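Long-range contacts in dephospho-CoA kinase (Legionella pneumophila subsp. pneumophila, PDB 4TTR), which probably catalyses the last step of coenzyme A biosynthesis, the ATP-dependent phosphorylation of the 3'-hydroxyl group of dephospho-CoA: residues T118-C122 with H204-L208; K140-A146 with A183-N189; L148-L152 with A166-L170. One frame throughout, in Å; residues are numbered along the deposited sequence.

Contact 1 (T118-C122 with H204-L208)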
# COMPACT_ATOMS: atom_id res chain seq x y z
N THR A 118 -16.75 11.57 1.96
CA THR A 118 -17.80 11.91 2.92
C THR A 118 -17.31 11.94 4.37
O THR A 118 -18.08 12.23 5.28
CB THR A 118 -18.97 10.92 2.82
OG1 THR A 118 -18.47 9.58 2.92
CG2 THR A 118 -19.71 11.08 1.49
N SER A 119 -16.03 11.62 4.57
CA SER A 119 -15.47 11.56 5.92
C SER A 119 -14.63 12.80 6.22
O SER A 119 -14.24 13.52 5.30
CB SER A 119 -14.63 10.28 6.08
OG SER A 119 -13.61 10.20 5.10
N PRO A 120 -14.35 13.06 7.51
CA PRO A 120 -13.61 14.27 7.93
C PRO A 120 -12.18 14.30 7.40
O PRO A 120 -11.61 15.37 7.19
CB PRO A 120 -13.62 14.18 9.46
CG PRO A 120 -14.72 13.23 9.79
CD PRO A 120 -14.77 12.26 8.67
N TYR A 121 -11.58 13.12 7.23
CA TYR A 121 -10.30 13.00 6.56
C TYR A 121 -10.32 11.69 5.77
O TYR A 121 -11.20 10.86 5.99
CB TYR A 121 -9.13 13.04 7.55
CG TYR A 121 -9.07 11.84 8.47
CD1 TYR A 121 -9.72 11.85 9.69
CD2 TYR A 121 -8.35 10.71 8.11
CE1 TYR A 121 -9.67 10.76 10.53
CE2 TYR A 121 -8.29 9.62 8.95
CZ TYR A 121 -8.96 9.64 10.16
OH TYR A 121 -8.90 8.56 11.00
N CYS A 122 -9.37 11.53 4.87
CA CYS A 122 -9.33 10.38 3.97
C CYS A 122 -8.03 9.60 4.15
O CYS A 122 -6.98 10.18 4.40
CB CYS A 122 -9.47 10.84 2.51
SG CYS A 122 -9.59 9.50 1.29
N HIS A 204 -6.81 7.73 14.81
CA HIS A 204 -8.06 8.29 14.31
C HIS A 204 -8.42 9.59 15.04
O HIS A 204 -8.72 10.59 14.40
CB HIS A 204 -9.18 7.25 14.48
CG HIS A 204 -10.56 7.78 14.24
ND1 HIS A 204 -10.99 8.21 13.00
CD2 HIS A 204 -11.61 7.92 15.07
CE1 HIS A 204 -12.24 8.62 13.09
NE2 HIS A 204 -12.65 8.45 14.34
N GLN A 205 -8.35 9.58 16.36
CA GLN A 205 -8.65 10.78 17.14
C GLN A 205 -7.61 11.87 16.88
O GLN A 205 -7.93 13.05 16.90
CB GLN A 205 -8.71 10.45 18.64
CG GLN A 205 -9.82 9.48 19.02
CD GLN A 205 -11.21 10.01 18.69
OE1 GLN A 205 -11.45 11.21 18.75
NE2 GLN A 205 -12.12 9.11 18.35
N LYS A 206 -6.37 11.47 16.64
CA LYS A 206 -5.32 12.42 16.31
C LYS A 206 -5.59 13.10 14.96
O LYS A 206 -5.46 14.31 14.84
CB LYS A 206 -3.96 11.72 16.28
CG LYS A 206 -2.77 12.65 16.14
CD LYS A 206 -1.50 11.85 15.87
CE LYS A 206 -0.26 12.67 16.16
NZ LYS A 206 0.98 11.88 15.95
N TYR A 207 -5.98 12.31 13.96
CA TYR A 207 -6.24 12.84 12.63
C TYR A 207 -7.48 13.73 12.61
O TYR A 207 -7.50 14.76 11.93
CB TYR A 207 -6.41 11.70 11.62
CG TYR A 207 -5.16 10.87 11.40
CD1 TYR A 207 -3.90 11.46 11.38
CD2 TYR A 207 -5.24 9.50 11.21
CE1 TYR A 207 -2.76 10.71 11.17
CE2 TYR A 207 -4.11 8.74 11.01
CZ TYR A 207 -2.87 9.34 10.99
OH TYR A 207 -1.74 8.58 10.79
N LEU A 208 -8.52 13.33 13.33
CA LEU A 208 -9.71 14.17 13.49
C LEU A 208 -9.33 15.53 14.07
O LEU A 208 -9.78 16.57 13.58
CB LEU A 208 -10.74 13.50 14.41
CG LEU A 208 -11.55 12.32 13.87
CD1 LEU A 208 -12.50 11.82 14.95
CD2 LEU A 208 -12.33 12.70 12.61
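Y121 reaches from the loop ahead of strand 122-125 to the C-terminal helix 192-213 and forms an aromatic cluster with H204 and Y207, one turn of that helix. The contact sits where the loop enters this inner strand of the parallel sheet of a P-loop kinase fold.

The polar part is a single hydrogen bond between loop and helix. Y121 OH lies 2.9 Å from H204 ND1, and either group could be the donor. The hydroxyl meets the imidazole at its edge and in its plane, while the two rings stand rim to rim with their planes 46° apart, neither lying over the other. The imidazole turns back toward the loop because H204 CG is anti to the backbone N (chi1 169°). Within the loop, S119 OG donates to Y121 O at 2.7 Å from above the carbonyl plane.

The aromatic and CH-pi contacts occupy one face of Y121. Y207 CB sits over the ring centre, 3.6 Å from the centroid of the Y121 ring, in a CH-pi contact. Beyond it the Y207 ring turns its edge toward the same tyrosine in an offset edge-to-face pair, planes at 63°. Hydroxyl and ring face of Y121 are thus both held by the helix, which probably limits how far the ring can swing or flip. F36 of helix 29-38 touches both tyrosines and joins the helix that follows the P-loop to this cluster.

Aliphatic contacts complete the interface. L208 lies near the edge of the Y121 ring, its CD2 in the ring plane and 3.9 Å from Y121 CE1. L208 CG also rests over the rim of the H204 imidazole, within the helix. The ring of P120 meets one methyl group of L208, with P120 CB 3.7 Å from L208 CD2.

Contact 2 (K140-A146 with A183-N189)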
# COMPACT_ATOMS: atom_id res chain seq x y z
N LYS A 140 -0.28 13.73 6.05
CA LYS A 140 0.41 12.81 6.94
C LYS A 140 0.75 11.52 6.23
O LYS A 140 0.09 11.15 5.26
CB LYS A 140 -0.47 12.50 8.16
CG LYS A 140 -0.85 13.69 8.99
CD LYS A 140 0.34 14.23 9.75
CE LYS A 140 -0.12 15.02 10.95
NZ LYS A 140 1.02 15.63 11.67
N VAL A 141 1.79 10.85 6.71
CA VAL A 141 2.10 9.49 6.29
C VAL A 141 2.10 8.59 7.52
O VAL A 141 2.71 8.91 8.55
CB VAL A 141 3.45 9.41 5.56
CG1 VAL A 141 3.80 7.96 5.23
CG2 VAL A 141 3.41 10.24 4.28
N LEU A 142 1.39 7.48 7.41
CA LEU A 142 1.35 6.45 8.45
C LEU A 142 2.05 5.20 7.92
O LEU A 142 1.69 4.68 6.87
CB LEU A 142 -0.09 6.14 8.85
CG LEU A 142 -0.34 4.93 9.75
CD1 LEU A 142 0.37 5.09 11.09
CD2 LEU A 142 -1.83 4.74 9.96
N LEU A 143 3.06 4.76 8.65
CA LEU A 143 3.80 3.56 8.30
C LEU A 143 3.55 2.46 9.32
O LEU A 143 3.84 2.62 10.50
CB LEU A 143 5.29 3.87 8.20
CG LEU A 143 6.26 2.69 8.14
CD1 LEU A 143 5.92 1.76 6.98
CD2 LEU A 143 7.68 3.21 8.02
N VAL A 144 2.98 1.35 8.86
CA VAL A 144 2.72 0.20 9.73
C VAL A 144 3.86 -0.80 9.61
O VAL A 144 4.21 -1.20 8.51
CB VAL A 144 1.39 -0.49 9.37
CG1 VAL A 144 1.09 -1.61 10.36
CG2 VAL A 144 0.26 0.53 9.35
N ILE A 145 4.43 -1.19 10.74
CA ILE A 145 5.50 -2.18 10.74
C ILE A 145 5.22 -3.28 11.75
O ILE A 145 4.52 -3.08 12.74
CB ILE A 145 6.87 -1.54 11.05
CG1 ILE A 145 6.89 -0.90 12.44
CG2 ILE A 145 7.21 -0.49 10.00
CD1 ILE A 145 8.26 -0.92 13.07
N ALA A 146 5.78 -4.45 11.48
CA ALA A 146 5.67 -5.59 12.38
C ALA A 146 7.07 -6.12 12.65
O ALA A 146 7.91 -6.13 11.75
CB ALA A 146 4.79 -6.66 11.79
N ALA A 183 8.02 9.23 7.84
CA ALA A 183 6.69 8.96 8.36
C ALA A 183 6.39 9.85 9.56
O ALA A 183 7.24 10.05 10.43
CB ALA A 183 6.56 7.50 8.73
N ASP A 184 5.17 10.38 9.61
CA ASP A 184 4.74 11.21 10.73
C ASP A 184 4.36 10.34 11.91
O ASP A 184 4.57 10.71 13.06
CB ASP A 184 3.58 12.11 10.31
CG ASP A 184 3.94 13.02 9.16
OD1 ASP A 184 4.63 14.03 9.41
OD2 ASP A 184 3.55 12.71 8.01
N ASP A 185 3.81 9.17 11.61
CA ASP A 185 3.48 8.19 12.63
C ASP A 185 3.86 6.79 12.18
O ASP A 185 3.67 6.43 11.02
CB ASP A 185 1.99 8.26 12.97
CG ASP A 185 1.56 9.63 13.45
OD1 ASP A 185 1.84 9.96 14.63
OD2 ASP A 185 0.96 10.37 12.65
N VAL A 186 4.42 6.02 13.10
CA VAL A 186 4.77 4.63 12.87
C VAL A 186 3.98 3.76 13.84
O VAL A 186 4.13 3.87 15.05
CB VAL A 186 6.28 4.39 13.05
CG1 VAL A 186 6.62 2.92 12.89
CG2 VAL A 186 7.07 5.24 12.06
N LEU A 187 3.14 2.89 13.29
CA LEU A 187 2.37 1.95 14.08
C LEU A 187 3.11 0.62 14.15
O LEU A 187 3.16 -0.12 13.16
CB LEU A 187 0.97 1.75 13.48
CG LEU A 187 -0.12 1.19 14.39
CD1 LEU A 187 -1.46 1.30 13.69
CD2 LEU A 187 0.15 -0.26 14.79
N ILE A 188 3.71 0.34 15.30
CA ILE A 188 4.37 -0.94 15.51
C ILE A 188 3.31 -1.97 15.86
O ILE A 188 2.73 -1.94 16.95
CB ILE A 188 5.43 -0.87 16.64
CG1 ILE A 188 6.34 0.36 16.44
CG2 ILE A 188 6.26 -2.15 16.66
CD1 ILE A 188 7.37 0.56 17.54
N ASN A 189 3.04 -2.88 14.93
CA ASN A 189 2.04 -3.93 15.11
C ASN A 189 2.70 -5.17 15.69
O ASN A 189 3.04 -6.10 14.96
CB ASN A 189 1.36 -4.25 13.78
CG ASN A 189 0.33 -5.37 13.90
OD1 ASN A 189 -0.12 -5.70 14.99
ND2 ASN A 189 -0.04 -5.94 12.77
O HOH W 1 1.13 12.97 13.34
O HOH W 2 2.52 16.58 9.75
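The side chains of K140 and D184 cross at about a right angle, at the start of strand 140-145 and just ahead of strand 185-188, K140 CD lying 3.8 Å from D184 CG. The carboxylate turns toward strand 140-145, and D184 OD2 accepts V141 N at 2.9 Å through its anti lone pair. V141 O takes both D184 N and D185 N. K140 bends at chi2 (-71°), and its NZ reaches the acids through water: one molecule bridges it to D185 OD2, while a second makes a weak bond to D184 OD1. D185 pairs directly with K206 of helix 192-213.

Farther along, the side chains alternate. L142, V144, D185 and L187 lie on the face toward helix 192-213, where L142 CD1 packs 4.2 Å from L187 CB. The other face carries L143, I145, V186 and I188; I145 and I188 run side by side, and I145 CG1 meets V186 CG1 at 3.9 Å. Backbone bonds link L143 and I145 to D185, L187 and N189, ending with N189 N to I145 O at 2.7 Å. N189 ND2 bonds S27 O of the predicted ATP-binding loop. These are neighbouring parallel strands, 185-188 outermost, in the five-stranded 2-3-1-4-5 sheet of the P-loop kinase fold.

Contact 3 (L148-L152 with A166-L170)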
# COMPACT_ATOMS: atom_id res chain seq x y z
N LEU A 148 10.27 -8.60 13.15
CA LEU A 148 10.75 -9.69 12.31
C LEU A 148 10.06 -11.02 12.60
O LEU A 148 9.59 -11.70 11.68
CB LEU A 148 12.27 -9.82 12.49
CG LEU A 148 13.00 -11.09 12.04
CD1 LEU A 148 12.68 -11.47 10.61
CD2 LEU A 148 14.50 -10.88 12.19
N GLU A 149 9.96 -11.38 13.88
CA GLU A 149 9.32 -12.63 14.27
C GLU A 149 7.88 -12.70 13.74
O GLU A 149 7.48 -13.70 13.14
CB GLU A 149 9.34 -12.79 15.79
N SER A 150 7.12 -11.64 13.97
CA SER A 150 5.73 -11.57 13.53
C SER A 150 5.60 -11.69 12.01
O SER A 150 4.68 -12.33 11.50
CB SER A 150 5.08 -10.26 13.98
OG SER A 150 5.12 -10.13 15.40
N GLN A 151 6.52 -11.04 11.29
CA GLN A 151 6.52 -11.08 9.83
C GLN A 151 6.75 -12.50 9.32
O GLN A 151 6.15 -12.91 8.33
CB GLN A 151 7.60 -10.16 9.27
CG GLN A 151 7.42 -8.68 9.54
CD GLN A 151 8.58 -7.87 9.00
OE1 GLN A 151 9.66 -7.85 9.58
NE2 GLN A 151 8.36 -7.21 7.87
N LEU A 152 7.64 -13.23 9.98
CA LEU A 152 7.97 -14.57 9.54
C LEU A 152 6.76 -15.48 9.71
O LEU A 152 6.42 -16.25 8.82
CB LEU A 152 9.18 -15.13 10.30
CG LEU A 152 10.53 -14.52 9.92
CD1 LEU A 152 11.63 -15.11 10.78
CD2 LEU A 152 10.85 -14.72 8.45
N ALA A 166 11.33 -17.52 4.23
CA ALA A 166 10.68 -16.30 4.68
C ALA A 166 11.74 -15.28 5.11
O ALA A 166 11.66 -14.11 4.74
CB ALA A 166 9.73 -16.59 5.83
N LEU A 167 12.71 -15.74 5.89
CA LEU A 167 13.82 -14.89 6.32
C LEU A 167 14.56 -14.34 5.11
O LEU A 167 14.96 -13.18 5.09
CB LEU A 167 14.77 -15.68 7.23
CG LEU A 167 15.82 -14.87 8.00
CD1 LEU A 167 15.18 -14.12 9.17
CD2 LEU A 167 16.94 -15.76 8.50
N ALA A 168 14.73 -15.18 4.10
CA ALA A 168 15.40 -14.78 2.87
C ALA A 168 14.57 -13.74 2.11
O ALA A 168 15.12 -12.87 1.44
CB ALA A 168 15.67 -15.99 1.98
N ILE A 169 13.25 -13.85 2.23
CA ILE A 169 12.35 -12.87 1.65
C ILE A 169 12.44 -11.56 2.43
O ILE A 169 12.48 -10.48 1.84
CB ILE A 169 10.89 -13.38 1.65
CG1 ILE A 169 10.74 -14.48 0.59
CG2 ILE A 169 9.91 -12.25 1.35
CD1 ILE A 169 9.60 -15.44 0.86
N LEU A 170 12.47 -11.66 3.75
CA LEU A 170 12.61 -10.48 4.59
C LEU A 170 13.99 -9.85 4.42
O LEU A 170 14.15 -8.64 4.54
CB LEU A 170 12.39 -10.83 6.07
CG LEU A 170 10.98 -11.25 6.48
CD1 LEU A 170 10.92 -11.39 7.99
CD2 LEU A 170 9.92 -10.28 5.99
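L152 and L170 interlock between helices 148-159 and 163-171, two successive helices that follow strand 140-145 in the P-loop kinase fold. Their short segments run at 122° to each other with axes 10.2 Å apart, a spacing bridged by leucine side chains.

At the centre, L152 CD2 enters the notch formed by A166 and L170. It lies 3.4 Å from A166 CB, packs on L170 CD1 as well, and also comes near the backbone N of L167. With L152 CG anti to the carbonyl carbon (chi1 -72°), the branch point leans toward the facing helix, and CD2, the branch off the extended line, fills the notch. The other branch of L152 serves the next residue of the facing helix, its CD1 lying 4.0 Å from L167 CD1. L148, one turn earlier, meets that same methyl group of L167 at 3.9 Å from its own CD1. The methyl of L167 is thus shared by two leucines on the same side of helix 148-159.

L170 also packs against Q151. Both of its methyl groups lie alongside the aliphatic root of the glutamine, with Q151 CB 3.8 Å from L170 CD1.

Outside this layer, I155 extends the apolar strip by touching A166 and L170, and V156 also meets A166. The polar end of Q151 is turned to the nucleotide site: NE2 donates to I25 O, next to the predicted ATP-binding residues, and the side chain comes to about 4 Å from that of A26. Q151 therefore joins this helix pair to the start of the P-loop. Its amide still borders the apolar layer, Q151 NE2 lying 3.9 Å from L170 CD2.

The three contacts are nested along the chain: contact 3 lies inside the loop closed by contact 2, and contact 2 inside that closed by contact 1. Contacts 1 and 2, with centres about 16 Å apart, meet through helix 192-213, which follows strand 185-188; the salt bridge between K206 and D185 links them, and Y207 packs on L142. Contacts 2 and 3, about 18 Å between centres, are joined where strand 140-145 leads into helix 148-159. Contacts 1 and 3 do not touch, their centres being about 33 Å apart. N189 of contact 2 and Q151 of contact 3 both border the predicted ATP-binding loop, which holds butanediol here.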